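Local coordinates for protein xylan esterase 1 (Thermoanaerobacterium sp. 'JW/SL YS485', PDB 3FCY) that probably removes acetyl groups from xylan-derived and other acetylated substrates, as a calcium-binding carbohydrate esterase of the alpha/beta-hydrolase fold, at residues A218-P232 with L282-V294. Sequence-based numbering, arbitrary orientation.
Sequences AALEPRVRKVVSEYP and LAKRIKGDVLMCV
D289 meets R225 at the edge of the guanidinium: OD2 lies near that group's plane, 2.9 Å from R225 NH1, while the arginine nitrogen comes from above the carboxylate, the two planes standing 85° apart. The Y231 ring is likewise met at an edge, C293 SG lying 4.0 Å from CD2, and H327 packs against the same ring edge-to-face. The sulfur of C293 also rests on CB and CG of E230.

K226 bends at chi2 (-63°) to bring NZ to D289 OD2; the modelled 2.5 Å is suspiciously short and its exact value doubtful, but both salt bridges end on OD2, and two cations thus converge on one oxygen. A leucine in place of D289 would probably leave R225 without this anionic mate and K226 with only part of its charge balanced, since E343, a calcium ligand, also pairs with NZ.

Beside this network the backbones run parallel, 16° apart. V227 N reaches D289 O at 2.8 Å, L291 N reaches V227 O, and S229 N donates to L291 O in turn; the C293 N to S229 O bond is weak. On the face opposite K226, V228 and E230, V227 CB packs on V290 CG2, S229 CB on M292 CG, and M292 CE reaches P232 CG. Ahead of the strands, A219 CB sits 3.8 Å from L282 CB and 3.9 Å from I286 CG1, while one water accepts from K287 N and lies within bonding distance of A218 O and V224 O.

The pair illustrates a general principle of the alpha/beta-hydrolase fold, whose parallel strands present catalytic groups at their C-terminal ends: strands 226-230 and 289-294 are sheet neighbours joined by a long, largely helical excursion, and the end of strand 226-230 brings Y231 beside the predicted Ser-His-Asp triad.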
loop_
_atom_site.group_PDB
_atom_site.type_symbol
_atom_site.label_atom_id
_atom_site.label_comp_id
_atom_site.label_asym_id
_atom_site.label_seq_id
_atom_site.Cartn_x
_atom_site.Cartn_y
_atom_site.Cartn_z
ATOM N N ALA A 218 24.936 -30.137 -0.029
ATOM C CA ALA A 218 26.031 -30.528 -0.912
ATOM C C ALA A 218 27.379 -30.193 -0.287
ATOM O O ALA A 218 28.411 -30.744 -0.677
ATOM C CB ALA A 218 25.892 -29.832 -2.263
ATOM N N ALA A 219 27.369 -29.287 0.687
ATOM C CA ALA A 219 28.602 -28.888 1.359
ATOM C C ALA A 219 28.956 -29.868 2.471
ATOM O O ALA A 219 30.122 -30.232 2.646
ATOM C CB ALA A 219 28.454 -27.483 1.934
ATOM N N LEU A 220 27.940 -30.299 3.215
ATOM C CA LEU A 220 28.133 -31.220 4.327
ATOM C C LEU A 220 28.191 -32.686 3.903
ATOM O O LEU A 220 28.654 -33.542 4.661
ATOM C CB LEU A 220 27.041 -30.989 5.375
ATOM C CG LEU A 220 27.162 -29.613 6.049
ATOM C CD1 LEU A 220 25.910 -29.307 6.858
ATOM C CD2 LEU A 220 28.408 -29.583 6.941
ATOM N N GLU A 221 27.707 -32.971 2.697
ATOM C CA GLU A 221 27.760 -34.318 2.135
ATOM C C GLU A 221 28.348 -34.147 0.736
ATOM O O GLU A 221 27.624 -34.156 -0.261
ATOM C CB GLU A 221 26.372 -34.960 2.049
ATOM C CG GLU A 221 26.369 -36.304 1.314
ATOM C CD GLU A 221 27.457 -37.250 1.811
ATOM O OE1 GLU A 221 27.251 -37.926 2.839
ATOM O OE2 GLU A 221 28.532 -37.306 1.174
ATOM N N PRO A 222 29.680 -33.980 0.656
ATOM C CA PRO A 222 30.454 -33.788 -0.579
ATOM C C PRO A 222 30.197 -34.814 -1.683
ATOM O O PRO A 222 30.547 -34.579 -2.843
ATOM C CB PRO A 222 31.904 -33.823 -0.092
ATOM C CG PRO A 222 31.808 -33.348 1.322
ATOM C CD PRO A 222 30.582 -34.072 1.818
ATOM N N ARG A 223 29.595 -35.946 -1.331
ATOM C CA ARG A 223 29.306 -36.971 -2.325
ATOM C C ARG A 223 28.208 -36.524 -3.286
ATOM O O ARG A 223 28.098 -37.053 -4.396
ATOM C CB ARG A 223 28.912 -38.294 -1.651
ATOM C CG ARG A 223 30.081 -39.045 -1.008
ATOM C CD ARG A 223 29.644 -40.404 -0.457
ATOM N NE ARG A 223 28.735 -40.267 0.678
ATOM C CZ ARG A 223 27.983 -41.251 1.168
ATOM N NH1 ARG A 223 28.022 -42.461 0.626
ATOM N NH2 ARG A 223 27.185 -41.023 2.205
ATOM N N VAL A 224 27.394 -35.557 -2.867
ATOM C CA VAL A 224 26.329 -35.046 -3.729
ATOM C C VAL A 224 26.961 -34.577 -5.037
ATOM O O VAL A 224 27.883 -33.767 -5.033
ATOM C CB VAL A 224 25.579 -33.880 -3.056
ATOM C CG1 VAL A 224 24.675 -33.183 -4.061
ATOM C CG2 VAL A 224 24.759 -34.414 -1.891
ATOM N N ARG A 225 26.439 -35.086 -6.148
ATOM C CA ARG A 225 26.968 -34.804 -7.483
ATOM C C ARG A 225 26.466 -33.554 -8.225
ATOM O O ARG A 225 27.238 -32.916 -8.954
ATOM C CB ARG A 225 26.745 -36.041 -8.364
ATOM C CG ARG A 225 27.556 -36.061 -9.643
ATOM C CD ARG A 225 29.045 -36.171 -9.351
ATOM N NE ARG A 225 29.820 -36.223 -10.586
ATOM C CZ ARG A 225 29.943 -35.210 -11.438
ATOM N NH1 ARG A 225 29.344 -34.051 -11.190
ATOM N NH2 ARG A 225 30.653 -35.363 -12.551
ATOM N N LYS A 226 25.185 -33.218 -8.064
ATOM C CA LYS A 226 24.597 -32.047 -8.728
ATOM C C LYS A 226 23.864 -31.146 -7.737
ATOM O O LYS A 226 23.239 -31.629 -6.787
ATOM C CB LYS A 226 23.609 -32.476 -9.823
ATOM C CG LYS A 226 24.233 -33.112 -11.059
ATOM C CD LYS A 226 25.157 -32.169 -11.807
ATOM C CE LYS A 226 25.672 -32.834 -13.073
ATOM N NZ LYS A 226 26.692 -32.038 -13.799
ATOM N N VAL A 227 23.926 -29.839 -7.973
ATOM C CA VAL A 227 23.277 -28.877 -7.086
ATOM C C VAL A 227 22.561 -27.754 -7.832
ATOM O O VAL A 227 23.177 -27.026 -8.610
ATOM C CB VAL A 227 24.299 -28.210 -6.137
ATOM C CG1 VAL A 227 23.571 -27.390 -5.079
ATOM C CG2 VAL A 227 25.197 -29.264 -5.498
ATOM N N VAL A 228 21.259 -27.627 -7.605
ATOM C CA VAL A 228 20.495 -26.548 -8.220
ATOM C C VAL A 228 20.014 -25.666 -7.074
ATOM O O VAL A 228 19.230 -26.100 -6.224
ATOM C CB VAL A 228 19.285 -27.062 -9.036
ATOM C CG1 VAL A 228 18.457 -25.877 -9.535
ATOM C CG2 VAL A 228 19.775 -27.884 -10.239
ATOM N N SER A 229 20.518 -24.438 -7.044
ATOM C CA SER A 229 20.170 -23.480 -6.002
ATOM C C SER A 229 19.553 -22.229 -6.615
ATOM O O SER A 229 20.243 -21.417 -7.239
ATOM C CB SER A 229 21.422 -23.118 -5.202
ATOM O OG SER A 229 21.108 -22.277 -4.111
ATOM N N GLU A 230 18.246 -22.084 -6.432
ATOM C CA GLU A 230 17.506 -20.952 -6.970
ATOM C C GLU A 230 17.353 -19.835 -5.947
ATOM O O GLU A 230 16.794 -20.045 -4.872
ATOM C CB GLU A 230 16.137 -21.431 -7.451
ATOM C CG GLU A 230 16.245 -22.463 -8.558
ATOM C CD GLU A 230 14.911 -23.026 -8.992
ATOM O OE1 GLU A 230 14.001 -22.238 -9.320
ATOM O OE2 GLU A 230 14.778 -24.264 -9.019
ATOM N N TYR A 231 17.842 -18.647 -6.300
ATOM C CA TYR A 231 17.792 -17.479 -5.418
ATOM C C TYR A 231 17.858 -17.900 -3.954
ATOM O O TYR A 231 16.911 -17.706 -3.189
ATOM C CB TYR A 231 16.531 -16.637 -5.696
ATOM C CG TYR A 231 15.240 -17.399 -5.945
ATOM C CD1 TYR A 231 14.256 -17.492 -4.960
ATOM C CD2 TYR A 231 14.975 -17.968 -7.190
ATOM C CE1 TYR A 231 13.032 -18.126 -5.213
ATOM C CE2 TYR A 231 13.760 -18.604 -7.452
ATOM C CZ TYR A 231 12.793 -18.678 -6.463
ATOM O OH TYR A 231 11.590 -19.291 -6.731
ATOM N N PRO A 232 19.003 -18.472 -3.546
ATOM C CA PRO A 232 19.235 -18.946 -2.178
ATOM C C PRO A 232 19.045 -17.941 -1.048
ATOM O O PRO A 232 19.414 -16.771 -1.147
ATOM C CB PRO A 232 20.661 -19.494 -2.237
ATOM C CG PRO A 232 21.310 -18.642 -3.298
ATOM C CD PRO A 232 20.233 -18.585 -4.354
ATOM N N LEU A 282 29.852 -22.205 3.898
ATOM C CA LEU A 282 29.909 -23.644 3.661
ATOM C C LEU A 282 30.198 -23.930 2.187
ATOM O O LEU A 282 30.730 -24.982 1.839
ATOM C CB LEU A 282 28.572 -24.294 4.038
ATOM C CG LEU A 282 28.231 -24.482 5.517
ATOM C CD1 LEU A 282 26.789 -24.961 5.668
ATOM C CD2 LEU A 282 29.197 -25.494 6.122
ATOM N N ALA A 283 29.841 -22.976 1.335
ATOM C CA ALA A 283 29.998 -23.097 -0.108
ATOM C C ALA A 283 31.325 -23.667 -0.606
ATOM O O ALA A 283 31.348 -24.398 -1.596
ATOM C CB ALA A 283 29.744 -21.747 -0.763
ATOM N N LYS A 284 32.422 -23.348 0.071
ATOM C CA LYS A 284 33.733 -23.828 -0.361
ATOM C C LYS A 284 33.901 -25.345 -0.291
ATOM O O LYS A 284 34.813 -25.894 -0.905
ATOM C CB LYS A 284 34.840 -23.156 0.457
ATOM C CG LYS A 284 34.927 -23.628 1.896
ATOM C CD LYS A 284 36.021 -22.894 2.648
ATOM C CE LYS A 284 36.110 -23.375 4.091
ATOM N NZ LYS A 284 34.820 -23.185 4.818
ATOM N N ARG A 285 33.021 -26.018 0.442
ATOM C CA ARG A 285 33.104 -27.471 0.596
ATOM C C ARG A 285 32.428 -28.277 -0.500
ATOM O O ARG A 285 32.710 -29.465 -0.667
ATOM C CB ARG A 285 32.498 -27.899 1.930
ATOM C CG ARG A 285 33.164 -27.297 3.140
ATOM C CD ARG A 285 32.605 -27.920 4.398
ATOM N NE ARG A 285 33.372 -27.521 5.567
ATOM C CZ ARG A 285 33.467 -28.245 6.674
ATOM N NH1 ARG A 285 32.837 -29.409 6.763
ATOM N NH2 ARG A 285 34.205 -27.806 7.684
ATOM N N ILE A 286 31.525 -27.638 -1.230
ATOM C CA ILE A 286 30.791 -28.306 -2.293
ATOM C C ILE A 286 31.723 -28.889 -3.357
ATOM O O ILE A 286 32.675 -28.240 -3.788
ATOM C CB ILE A 286 29.789 -27.327 -2.943
ATOM C CG1 ILE A 286 28.814 -26.823 -1.870
ATOM C CG2 ILE A 286 29.051 -28.011 -4.093
ATOM C CD1 ILE A 286 27.802 -25.817 -2.362
ATOM N N LYS A 287 31.439 -30.122 -3.768
ATOM C CA LYS A 287 32.246 -30.803 -4.776
ATOM C C LYS A 287 31.441 -31.027 -6.053
ATOM O O LYS A 287 31.998 -31.069 -7.148
ATOM C CB LYS A 287 32.726 -32.159 -4.248
ATOM C CG LYS A 287 33.324 -32.116 -2.848
ATOM C CD LYS A 287 34.594 -31.288 -2.785
ATOM C CE LYS A 287 35.748 -31.982 -3.492
ATOM N NZ LYS A 287 37.021 -31.205 -3.386
ATOM N N GLY A 288 30.128 -31.175 -5.905
ATOM C CA GLY A 288 29.285 -31.406 -7.066
ATOM C C GLY A 288 29.191 -30.194 -7.967
ATOM O O GLY A 288 29.639 -29.108 -7.599
ATOM N N ASP A 289 28.623 -30.380 -9.156
ATOM C CA ASP A 289 28.456 -29.275 -10.096
ATOM C C ASP A 289 27.279 -28.434 -9.617
ATOM O O ASP A 289 26.284 -28.971 -9.124
ATOM C CB ASP A 289 28.177 -29.794 -11.509
ATOM C CG ASP A 289 29.261 -30.735 -12.012
ATOM O OD1 ASP A 289 30.446 -30.527 -11.666
ATOM O OD2 ASP A 289 28.928 -31.674 -12.763
ATOM N N VAL A 290 27.387 -27.120 -9.775
ATOM C CA VAL A 290 26.337 -26.217 -9.326
ATOM C C VAL A 290 25.729 -25.353 -10.428
ATOM O O VAL A 290 26.432 -24.850 -11.300
ATOM C CB VAL A 290 26.872 -25.277 -8.224
ATOM C CG1 VAL A 290 25.745 -24.391 -7.693
ATOM C CG2 VAL A 290 27.491 -26.101 -7.095
ATOM N N LEU A 291 24.410 -25.207 -10.385
ATOM C CA LEU A 291 23.684 -24.357 -11.323
ATOM C C LEU A 291 22.782 -23.498 -10.450
ATOM O O LEU A 291 21.954 -24.018 -9.696
ATOM C CB LEU A 291 22.820 -25.171 -12.292
ATOM C CG LEU A 291 21.909 -24.316 -13.189
ATOM C CD1 LEU A 291 22.764 -23.427 -14.099
ATOM C CD2 LEU A 291 21.000 -25.210 -14.028
ATOM N N MET A 292 22.946 -22.184 -10.543
ATOM C CA MET A 292 22.139 -21.272 -9.744
ATOM C C MET A 292 21.434 -20.251 -10.626
ATOM O O MET A 292 21.751 -20.115 -11.808
ATOM C CB MET A 292 23.028 -20.541 -8.729
ATOM C CG MET A 292 23.642 -21.435 -7.656
ATOM S SD MET A 292 24.758 -20.533 -6.533
ATOM C CE MET A 292 23.675 -19.256 -5.952
ATOM N N CYS A 293 20.462 -19.548 -10.053
ATOM C CA CYS A 293 19.759 -18.505 -10.784
ATOM C C CYS A 293 19.527 -17.357 -9.815
ATOM O O CYS A 293 19.406 -17.569 -8.606
ATOM C CB CYS A 293 18.433 -19.014 -11.370
ATOM S SG CYS A 293 17.160 -19.480 -10.193
ATOM N N VAL A 294 19.497 -16.138 -10.341
ATOM C CA VAL A 294 19.308 -14.963 -9.508
ATOM C C VAL A 294 18.476 -13.903 -10.223
ATOM O O VAL A 294 18.695 -13.612 -11.401
ATOM C CB VAL A 294 20.684 -14.364 -9.103
ATOM C CG1 VAL A 294 21.496 -14.043 -10.351
ATOM C CG2 VAL A 294 20.495 -13.116 -8.248
HETATM O O HOH W 1 28.927 -31.537 -3.214
HETATM O O HOH W 2 31.928 -31.503 4.391
#